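Local coordinates for aerobactin synthase IucC (Klebsiella pneumoniae, PDB 6CN7), which probably catalyses the ATP-dependent attachment of a second N-acetyl-N-hydroxylysine to citryl-N-acetyl-N-hydroxylysine, the step that completes the siderophore aerobactin, at residues A[316-324]-A[438-446]; A[396-407]-A[507-516]. The protein carries 5 engineered substitutions. One frame throughout, in Å; residues are numbered along the deposited sequence.

Contact 1: residues A[316-324]-A[438-446]; sequences QSGAVILGE and QRVLLKDFQ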
loop_
_atom_site.group_PDB
_atom_site.type_symbol
_atom_site.label_atom_id
_atom_site.label_comp_id
_atom_site.label_asym_id
_atom_site.label_seq_id
_atom_site.Cartn_x
_atom_site.Cartn_y
_atom_site.Cartn_z
ATOM N N GLN A 316 -5.868 48.446 4.342
ATOM C CA GLN A 316 -4.628 49.153 4.037
ATOM C C GLN A 316 -3.425 48.217 4.004
ATOM O O GLN A 316 -2.448 48.496 3.302
ATOM C CB GLN A 316 -4.407 50.270 5.057
ATOM C CG GLN A 316 -5.426 51.395 4.946
ATOM C CD GLN A 316 -5.406 52.328 6.140
ATOM O OE1 GLN A 316 -4.697 52.091 7.117
ATOM N NE2 GLN A 316 -6.191 53.395 6.067
ATOM N N SER A 317 -3.468 47.112 4.750
ATOM C CA SER A 317 -2.345 46.182 4.748
ATOM C C SER A 317 -2.255 45.390 3.453
ATOM O O SER A 317 -1.181 44.869 3.138
ATOM C CB SER A 317 -2.449 45.212 5.923
ATOM O OG SER A 317 -3.480 44.262 5.709
ATOM N N GLY A 318 -3.351 45.287 2.704
ATOM C CA GLY A 318 -3.383 44.495 1.495
ATOM C C GLY A 318 -3.669 43.024 1.702
ATOM O O GLY A 318 -3.764 42.287 0.713
ATOM N N ALA A 319 -3.822 42.575 2.947
ATOM C CA ALA A 319 -3.993 41.154 3.226
ATOM C C ALA A 319 -5.157 40.572 2.433
ATOM O O ALA A 319 -6.220 41.185 2.316
ATOM C CB ALA A 319 -4.218 40.938 4.723
ATOM N N VAL A 320 -4.946 39.375 1.894
ATOM C CA VAL A 320 -5.929 38.690 1.064
ATOM C C VAL A 320 -6.350 37.404 1.758
ATOM O O VAL A 320 -5.520 36.703 2.348
ATOM C CB VAL A 320 -5.368 38.388 -0.341
ATOM C CG1 VAL A 320 -6.369 37.577 -1.167
ATOM C CG2 VAL A 320 -5.004 39.679 -1.060
ATOM N N ILE A 321 -7.641 37.095 1.678
ATOM C CA ILE A 321 -8.206 35.863 2.213
ATOM C C ILE A 321 -8.554 34.969 1.030
ATOM O O ILE A 321 -9.518 35.237 0.301
ATOM C CB ILE A 321 -9.441 36.139 3.083
ATOM C CG1 ILE A 321 -9.054 36.945 4.330
ATOM C CG2 ILE A 321 -10.135 34.837 3.474
ATOM C CD1 ILE A 321 -8.140 36.214 5.300
ATOM N N LEU A 322 -7.777 33.908 0.835
ATOM C CA LEU A 322 -8.085 32.926 -0.194
ATOM C C LEU A 322 -9.222 32.033 0.287
ATOM O O LEU A 322 -9.154 31.463 1.381
ATOM C CB LEU A 322 -6.845 32.096 -0.528
ATOM C CG LEU A 322 -5.682 32.895 -1.128
ATOM C CD1 LEU A 322 -4.440 32.035 -1.275
ATOM C CD2 LEU A 322 -6.068 33.493 -2.472
ATOM N N GLY A 323 -10.268 31.918 -0.529
ATOM C CA GLY A 323 -11.495 31.274 -0.116
ATOM C C GLY A 323 -11.589 29.813 -0.535
ATOM O O GLY A 323 -10.819 29.310 -1.348
ATOM N N GLU A 324 -12.574 29.133 0.060
ATOM C CA GLU A 324 -12.928 27.754 -0.272
ATOM C C GLU A 324 -14.327 27.757 -0.877
ATOM O O GLU A 324 -15.324 27.624 -0.152
ATOM C CB GLU A 324 -12.873 26.861 0.967
ATOM C CG GLU A 324 -11.473 26.667 1.524
ATOM C CD GLU A 324 -11.443 25.749 2.731
ATOM O OE1 GLU A 324 -12.531 25.348 3.201
ATOM O OE2 GLU A 324 -10.331 25.427 3.204
ATOM N N GLN A 438 4.650 42.635 -1.350
ATOM C CA GLN A 438 3.546 43.548 -1.631
ATOM C C GLN A 438 2.448 43.421 -0.586
ATOM O O GLN A 438 1.985 44.423 -0.032
ATOM C CB GLN A 438 2.973 43.262 -3.022
ATOM C CG GLN A 438 3.997 43.256 -4.142
ATOM C CD GLN A 438 4.427 44.651 -4.548
ATOM O OE1 GLN A 438 3.596 45.502 -4.855
ATOM N NE2 GLN A 438 5.731 44.892 -4.553
ATOM N N ARG A 439 2.020 42.192 -0.313
ATOM C CA ARG A 439 0.951 41.930 0.638
ATOM C C ARG A 439 0.982 40.450 0.986
ATOM O O ARG A 439 1.694 39.659 0.361
ATOM C CB ARG A 439 -0.410 42.346 0.074
ATOM C CG ARG A 439 -0.753 41.736 -1.275
ATOM C CD ARG A 439 -1.918 42.486 -1.892
ATOM N NE ARG A 439 -2.457 41.840 -3.085
ATOM C CZ ARG A 439 -2.018 42.056 -4.320
ATOM N NH1 ARG A 439 -1.017 42.898 -4.541
ATOM N NH2 ARG A 439 -2.580 41.424 -5.341
ATOM N N VAL A 440 0.208 40.084 2.000
ATOM C CA VAL A 440 0.166 38.709 2.482
ATOM C C VAL A 440 -1.108 38.044 1.981
ATOM O O VAL A 440 -2.146 38.691 1.803
ATOM C CB VAL A 440 0.259 38.645 4.022
ATOM C CG1 VAL A 440 -1.021 39.162 4.677
ATOM C CG2 VAL A 440 0.568 37.232 4.475
ATOM N N LEU A 441 -1.021 36.738 1.735
ATOM C CA LEU A 441 -2.162 35.923 1.339
ATOM C C LEU A 441 -2.329 34.808 2.359
ATOM O O LEU A 441 -1.388 34.045 2.608
ATOM C CB LEU A 441 -1.972 35.340 -0.064
ATOM C CG LEU A 441 -2.204 36.264 -1.264
ATOM C CD1 LEU A 441 -1.127 37.327 -1.371
ATOM C CD2 LEU A 441 -2.272 35.451 -2.539
ATOM N N LEU A 442 -3.515 34.721 2.950
ATOM C CA LEU A 442 -3.829 33.708 3.946
ATOM C C LEU A 442 -4.821 32.716 3.356
ATOM O O LEU A 442 -5.717 33.101 2.597
ATOM C CB LEU A 442 -4.406 34.351 5.208
ATOM C CG LEU A 442 -3.597 35.535 5.743
ATOM C CD1 LEU A 442 -4.356 36.241 6.849
ATOM C CD2 LEU A 442 -2.229 35.083 6.230
ATOM N N LYS A 443 -4.654 31.438 3.703
ATOM C CA LYS A 443 -5.443 30.380 3.080
ATOM C C LYS A 443 -5.967 29.321 4.043
ATOM O O LYS A 443 -7.007 28.725 3.750
ATOM C CB LYS A 443 -4.620 29.686 1.988
ATOM C CG LYS A 443 -3.247 29.201 2.449
ATOM C CD LYS A 443 -2.435 28.608 1.303
ATOM C CE LYS A 443 -2.023 29.671 0.294
ATOM N NZ LYS A 443 -1.070 29.155 -0.729
ATOM N N ASP A 444 -5.311 29.063 5.173
ATOM C CA ASP A 444 -5.675 27.958 6.056
ATOM C C ASP A 444 -6.447 28.478 7.264
ATOM O O ASP A 444 -5.875 29.114 8.157
ATOM C CB ASP A 444 -4.434 27.182 6.488
ATOM C CG ASP A 444 -3.912 26.276 5.389
ATOM O OD1 ASP A 444 -4.732 25.569 4.771
ATOM O OD2 ASP A 444 -2.690 26.273 5.125
ATOM N N PHE A 445 -7.750 28.211 7.273
ATOM C CA PHE A 445 -8.588 28.350 8.452
ATOM C C PHE A 445 -9.603 27.222 8.431
ATOM O O PHE A 445 -10.080 26.814 7.369
ATOM C CB PHE A 445 -9.299 29.703 8.498
ATOM C CG PHE A 445 -9.105 30.514 7.260
ATOM C CD1 PHE A 445 -9.974 30.381 6.193
ATOM C CD2 PHE A 445 -8.037 31.392 7.155
ATOM C CE1 PHE A 445 -9.796 31.117 5.040
ATOM C CE2 PHE A 445 -7.844 32.135 6.009
ATOM C CZ PHE A 445 -8.723 31.999 4.944
ATOM N N GLN A 446 -9.921 26.722 9.618
ATOM C CA GLN A 446 -10.771 25.548 9.770
ATOM C C GLN A 446 -10.548 24.991 11.168
ATOM O O GLN A 446 -11.030 25.559 12.153
ATOM C CB GLN A 446 -10.459 24.496 8.701
#
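A short parallel strand pairing, Val-320 and Ile-321 beside Leu-441 and Leu-442, adds segment 320-321 as an outermost strand, within this chain, of a mixed sheet whose next member is 436-442. Three backbone hydrogen bonds set the register: Val-320 N to Val-440 O (2.9 Å), Leu-442 N to Val-320 O (2.9 Å) and Leu-322 N to Leu-442 O (2.8 Å). On one face of the sheet Val-320 CB packs on Leu-441 CG (3.9 Å); on the other Ile-321 rests its CD1 on Leu-442 CD1 (4.1 Å) and sends its CG2 to Phe-445 CZ at 3.5 Å. Beyond the paired residues, Leu-322 and Lys-443 run alongside each other, and CD1 of the leucine meets CE of the lysine at 3.7 Å. At the start of the pairing, Gly-318, with positive phi just after helix 312-317, lets the chain turn close over Arg-439. CG of Arg-439 stands between its backbone N and carbonyl carbon (chi1 54°), which brings the aliphatic chain beside Gly-318 O, while NH1 forms a salt bridge to Glu-365. The backbone bonds thus hold the short strand 320-321, and apolar side chains pack on both faces, leaving the charged end of Arg-439 to be satisfied outside the pair.

Contact 2: residues A[396-407]-A[507-516]; sequences ETWLTQLFRVVV and RFYQLLAAVL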
loop_
_atom_site.group_PDB
_atom_site.type_symbol
_atom_site.label_atom_id
_atom_site.label_comp_id
_atom_site.label_asym_id
_atom_site.label_seq_id
_atom_site.Cartn_x
_atom_site.Cartn_y
_atom_site.Cartn_z
ATOM N N GLU A 396 16.884 47.400 6.829
ATOM C CA GLU A 396 15.938 47.812 7.862
ATOM C C GLU A 396 14.588 48.197 7.265
ATOM O O GLU A 396 13.538 47.804 7.786
ATOM C CB GLU A 396 16.520 48.967 8.675
ATOM C CG GLU A 396 17.675 48.554 9.576
ATOM C CD GLU A 396 18.086 49.645 10.543
ATOM O OE1 GLU A 396 17.641 50.799 10.365
ATOM O OE2 GLU A 396 18.848 49.347 11.487
ATOM N N THR A 397 14.590 48.964 6.173
ATOM C CA THR A 397 13.326 49.347 5.545
ATOM C C THR A 397 12.612 48.142 4.950
ATOM O O THR A 397 11.377 48.096 4.937
ATOM C CB THR A 397 13.563 50.401 4.463
ATOM O OG1 THR A 397 14.155 51.567 5.050
ATOM C CG2 THR A 397 12.255 50.792 3.780
ATOM N N TRP A 398 13.369 47.171 4.439
ATOM C CA TRP A 398 12.765 45.967 3.882
ATOM C C TRP A 398 12.069 45.160 4.973
ATOM O O TRP A 398 10.914 44.743 4.815
ATOM C CB TRP A 398 13.839 45.133 3.185
ATOM C CG TRP A 398 13.324 44.038 2.308
ATOM C CD1 TRP A 398 13.216 44.059 0.948
ATOM C CD2 TRP A 398 12.862 42.749 2.727
ATOM N NE1 TRP A 398 12.711 42.864 0.494
ATOM C CE2 TRP A 398 12.484 42.043 1.568
ATOM C CE3 TRP A 398 12.729 42.125 3.970
ATOM C CZ2 TRP A 398 11.981 40.746 1.615
ATOM C CZ3 TRP A 398 12.229 40.836 4.015
ATOM C CH2 TRP A 398 11.862 40.161 2.845
ATOM N N LEU A 399 12.758 44.939 6.097
ATOM C CA LEU A 399 12.153 44.221 7.215
ATOM C C LEU A 399 10.904 44.933 7.722
ATOM O O LEU A 399 9.891 44.288 8.018
ATOM C CB LEU A 399 13.169 44.058 8.346
ATOM C CG LEU A 399 14.093 42.841 8.264
ATOM C CD1 LEU A 399 14.976 42.899 7.038
ATOM C CD2 LEU A 399 14.945 42.749 9.517
ATOM N N THR A 400 10.963 46.261 7.848
ATOM C CA THR A 400 9.793 47.009 8.297
ATOM C C THR A 400 8.599 46.744 7.388
ATOM O O THR A 400 7.478 46.530 7.865
ATOM C CB THR A 400 10.110 48.506 8.347
ATOM O OG1 THR A 400 11.130 48.749 9.323
ATOM C CG2 THR A 400 8.864 49.321 8.708
ATOM N N GLN A 401 8.823 46.753 6.073
ATOM C CA GLN A 401 7.752 46.436 5.133
ATOM C C GLN A 401 7.203 45.036 5.384
ATOM O O GLN A 401 5.984 44.829 5.390
ATOM C CB GLN A 401 8.266 46.568 3.700
ATOM C CG GLN A 401 7.216 46.330 2.624
ATOM C CD GLN A 401 6.147 47.398 2.610
ATOM O OE1 GLN A 401 6.266 48.428 3.274
ATOM N NE2 GLN A 401 5.087 47.157 1.847
ATOM N N LEU A 402 8.090 44.059 5.594
ATOM C CA LEU A 402 7.645 42.696 5.866
ATOM C C LEU A 402 6.773 42.639 7.114
ATOM O O LEU A 402 5.752 41.941 7.137
ATOM C CB LEU A 402 8.854 41.771 6.022
ATOM C CG LEU A 402 8.566 40.315 6.405
ATOM C CD1 LEU A 402 7.829 39.591 5.286
ATOM C CD2 LEU A 402 9.855 39.595 6.752
ATOM N N PHE A 403 7.161 43.364 8.166
ATOM C CA PHE A 403 6.412 43.309 9.417
ATOM C C PHE A 403 5.049 43.977 9.280
ATOM O O PHE A 403 4.062 43.508 9.862
ATOM C CB PHE A 403 7.222 43.965 10.536
ATOM C CG PHE A 403 8.511 43.253 10.857
ATOM C CD1 PHE A 403 8.636 41.884 10.677
ATOM C CD2 PHE A 403 9.598 43.956 11.344
ATOM C CE1 PHE A 403 9.818 41.235 10.975
ATOM C CE2 PHE A 403 10.784 43.311 11.644
ATOM C CZ PHE A 403 10.893 41.949 11.460
ATOM N N ARG A 404 4.971 45.071 8.522
ATOM C CA ARG A 404 3.683 45.723 8.305
ATOM C C ARG A 404 2.765 44.865 7.446
ATOM O O ARG A 404 1.537 44.943 7.578
ATOM C CB ARG A 404 3.890 47.091 7.657
ATOM C CG ARG A 404 4.775 48.040 8.455
ATOM C CD ARG A 404 5.162 49.252 7.621
ATOM N NE ARG A 404 4.012 50.108 7.360
ATOM C CZ ARG A 404 3.936 50.996 6.376
ATOM N NH1 ARG A 404 4.945 51.156 5.527
ATOM N NH2 ARG A 404 2.838 51.725 6.237
ATOM N N VAL A 405 3.337 44.037 6.572
ATOM C CA VAL A 405 2.535 43.212 5.671
ATOM C C VAL A 405 1.994 41.978 6.388
ATOM O O VAL A 405 0.876 41.531 6.117
ATOM C CB VAL A 405 3.379 42.827 4.443
ATOM C CG1 VAL A 405 2.742 41.669 3.675
ATOM C CG2 VAL A 405 3.556 44.036 3.530
ATOM N N VAL A 406 2.768 41.406 7.305
ATOM C CA VAL A 406 2.467 40.102 7.898
ATOM C C VAL A 406 1.880 40.239 9.297
ATOM O O VAL A 406 0.797 39.726 9.575
ATOM C CB VAL A 406 3.737 39.221 7.910
ATOM C CG1 VAL A 406 3.453 37.881 8.586
ATOM C CG2 VAL A 406 4.251 39.001 6.495
ATOM N N VAL A 407 2.579 40.932 10.193
ATOM C CA VAL A 407 2.248 40.855 11.611
ATOM C C VAL A 407 1.084 41.775 11.953
ATOM O O VAL A 407 0.189 41.396 12.718
ATOM C CB VAL A 407 3.494 41.174 12.459
ATOM C CG1 VAL A 407 3.175 41.065 13.945
ATOM C CG2 VAL A 407 4.641 40.237 12.089
ATOM N N ARG A 507 18.516 44.391 16.785
ATOM C CA ARG A 507 17.921 45.377 15.891
ATOM C C ARG A 507 16.711 44.798 15.167
ATOM O O ARG A 507 15.682 45.469 15.029
ATOM C CB ARG A 507 18.970 45.865 14.890
ATOM C CG ARG A 507 18.482 46.944 13.943
ATOM C CD ARG A 507 18.069 48.196 14.696
ATOM N NE ARG A 507 17.680 49.272 13.793
ATOM C CZ ARG A 507 16.982 50.341 14.160
ATOM N NH1 ARG A 507 16.584 50.483 15.418
ATOM N NH2 ARG A 507 16.673 51.268 13.264
ATOM N N PHE A 508 16.823 43.554 14.697
ATOM C CA PHE A 508 15.712 42.882 14.030
ATOM C C PHE A 508 14.414 43.050 14.813
ATOM O O PHE A 508 13.387 43.461 14.262
ATOM C CB PHE A 508 16.059 41.400 13.855
ATOM C CG PHE A 508 15.013 40.595 13.125
ATOM C CD1 PHE A 508 13.895 40.116 13.789
ATOM C CD2 PHE A 508 15.167 40.293 11.782
ATOM C CE1 PHE A 508 12.942 39.365 13.123
ATOM C CE2 PHE A 508 14.219 39.539 11.111
ATOM C CZ PHE A 508 13.107 39.074 11.783
ATOM N N TYR A 509 14.446 42.742 16.111
ATOM C CA TYR A 509 13.233 42.780 16.913
ATOM C C TYR A 509 12.925 44.173 17.450
ATOM O O TYR A 509 11.800 44.409 17.904
ATOM C CB TYR A 509 13.351 41.760 18.043
ATOM C CG TYR A 509 13.424 40.347 17.507
ATOM C CD1 TYR A 509 12.270 39.652 17.176
ATOM C CD2 TYR A 509 14.645 39.724 17.298
ATOM C CE1 TYR A 509 12.332 38.366 16.669
ATOM C CE2 TYR A 509 14.717 38.442 16.790
ATOM C CZ TYR A 509 13.558 37.769 16.478
ATOM O OH TYR A 509 13.625 36.491 15.972
ATOM N N GLN A 510 13.886 45.100 17.398
ATOM C CA GLN A 510 13.562 46.510 17.594
ATOM C C GLN A 510 12.629 47.004 16.497
ATOM O O GLN A 510 11.663 47.727 16.768
ATOM C CB GLN A 510 14.837 47.354 17.613
ATOM C CG GLN A 510 15.587 47.358 18.933
ATOM C CD GLN A 510 16.897 48.119 18.845
ATOM O OE1 GLN A 510 17.358 48.460 17.756
ATOM N NE2 GLN A 510 17.504 48.389 19.994
ATOM N N LEU A 511 12.905 46.622 15.246
ATOM C CA LEU A 511 12.063 47.042 14.131
ATOM C C LEU A 511 10.661 46.454 14.244
ATOM O O LEU A 511 9.673 47.133 13.941
ATOM C CB LEU A 511 12.707 46.631 12.807
ATOM C CG LEU A 511 13.774 47.567 12.231
ATOM C CD1 LEU A 511 14.976 47.673 13.141
ATOM C CD2 LEU A 511 14.201 47.078 10.860
ATOM N N LEU A 512 10.554 45.195 14.673
ATOM C CA LEU A 512 9.241 44.583 14.843
ATOM C C LEU A 512 8.447 45.295 15.929
ATOM O O LEU A 512 7.257 45.585 15.758
ATOM C CB LEU A 512 9.395 43.097 15.173
ATOM C CG LEU A 512 8.098 42.329 15.447
ATOM C CD1 LEU A 512 7.150 42.412 14.259
ATOM C CD2 LEU A 512 8.401 40.876 15.792
ATOM N N ALA A 513 9.093 45.585 17.060
ATOM C CA ALA A 513 8.410 46.280 18.148
ATOM C C ALA A 513 7.973 47.674 17.720
ATOM O O ALA A 513 6.894 48.140 18.105
ATOM C CB ALA A 513 9.321 46.356 19.371
ATOM N N ALA A 514 8.799 48.358 16.925
ATOM C CA ALA A 514 8.435 49.691 16.457
ATOM C C ALA A 514 7.211 49.639 15.550
ATOM O O ALA A 514 6.317 50.485 15.657
ATOM C CB ALA A 514 9.616 50.332 15.731
ATOM N N VAL A 515 7.155 48.655 14.650
ATOM C CA VAL A 515 5.969 48.479 13.818
ATOM C C VAL A 515 4.751 48.196 14.687
ATOM O O VAL A 515 3.647 48.678 14.411
ATOM C CB VAL A 515 6.205 47.361 12.783
ATOM C CG1 VAL A 515 4.909 46.996 12.064
ATOM C CG2 VAL A 515 7.255 47.791 11.776
ATOM N N LEU A 516 4.932 47.414 15.753
ATOM C CA LEU A 516 3.824 47.127 16.659
ATOM C C LEU A 516 3.503 48.314 17.558
ATOM O O LEU A 516 2.335 48.536 17.890
ATOM C CB LEU A 516 4.141 45.896 17.513
ATOM C CG LEU A 516 4.218 44.555 16.779
ATOM C CD1 LEU A 516 4.853 43.497 17.669
ATOM C CD2 LEU A 516 2.834 44.103 16.323
#
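Glu-396 O is held by two donors of Thr-400, its backbone N and its OG1, each at 3.0 Å, which reach it from opposite faces of the carbonyl plane; Leu-511 CD2 of the partner helix rests against the same oxygen. This leucine is a knob seated among Glu-396, Leu-399, Thr-400 and Phe-403. One turn earlier, Arg-507 grips the Glu-396 carboxylate side-on in a salt bridge: NE to OE2 at 2.6 Å and NH2 to OE1 at 3.1 Å. Both oxygens are met from above the carboxylate plane yet lie near the guanidinium plane, the two planes being inclined to each other. A third bond, from Arg-507 NH1 to Gln-510 OE1 within its own helix, also holds the guanidinium.

Deeper in, Phe-403 is the reciprocal knob, set among Phe-508, Leu-511, Leu-512 and Val-515. Its CG lies beside the backbone N (chi1 -64°), and the ring reaches across the interface to point an edge at the face of Phe-508, a T-shaped pair with centroids 5.3 Å apart and planes at 79°. Leu-512 CD1 sits over one face of Phe-403 as a CH-pi contact, 4.0 Å from the centroid. Val-515 divides its branches, CG2 against Thr-400 CG2 and Phe-403 CB, CG1 against Arg-404 CG, and Val-407 closes the far end on Leu-512 and Leu-516.

The helical segments 396-407 and 507-516 cross at -47°, their axes 9.4 Å apart at closest approach, with interlocking knobs-into-holes; helix 475-499 packs on Leu-399, Phe-508 and Leu-512. The chemistry is graded along the interface, from a charged, two-point link at one end to aromatic and aliphatic contacts that depend on close shape fit.

Helix 395-417 joins the two contacts, whose centres lie about 19 Å apart. One side of it meets helix 505-521 in contact 2; Val-405, in the same helix segment, faces the strand of contact 1. There Val-440 CG1 comes within 3.4 Å of Val-405 O, and Val-405 CG1 approaches Arg-439 C at 3.4 Å. Further along the helix, Pro-409 and Leu-410 touch Ser-317, Ala-319 and Leu-442. The segments alternate in sequence, 316-324 and 396-407 preceding 438-446 and 507-516. Helix 395-417 thus lies between the strand pair and helix 505-521, with contact 1 about 14 Å and contact 2 about 22 Å from the centre of the chain, measured between centres.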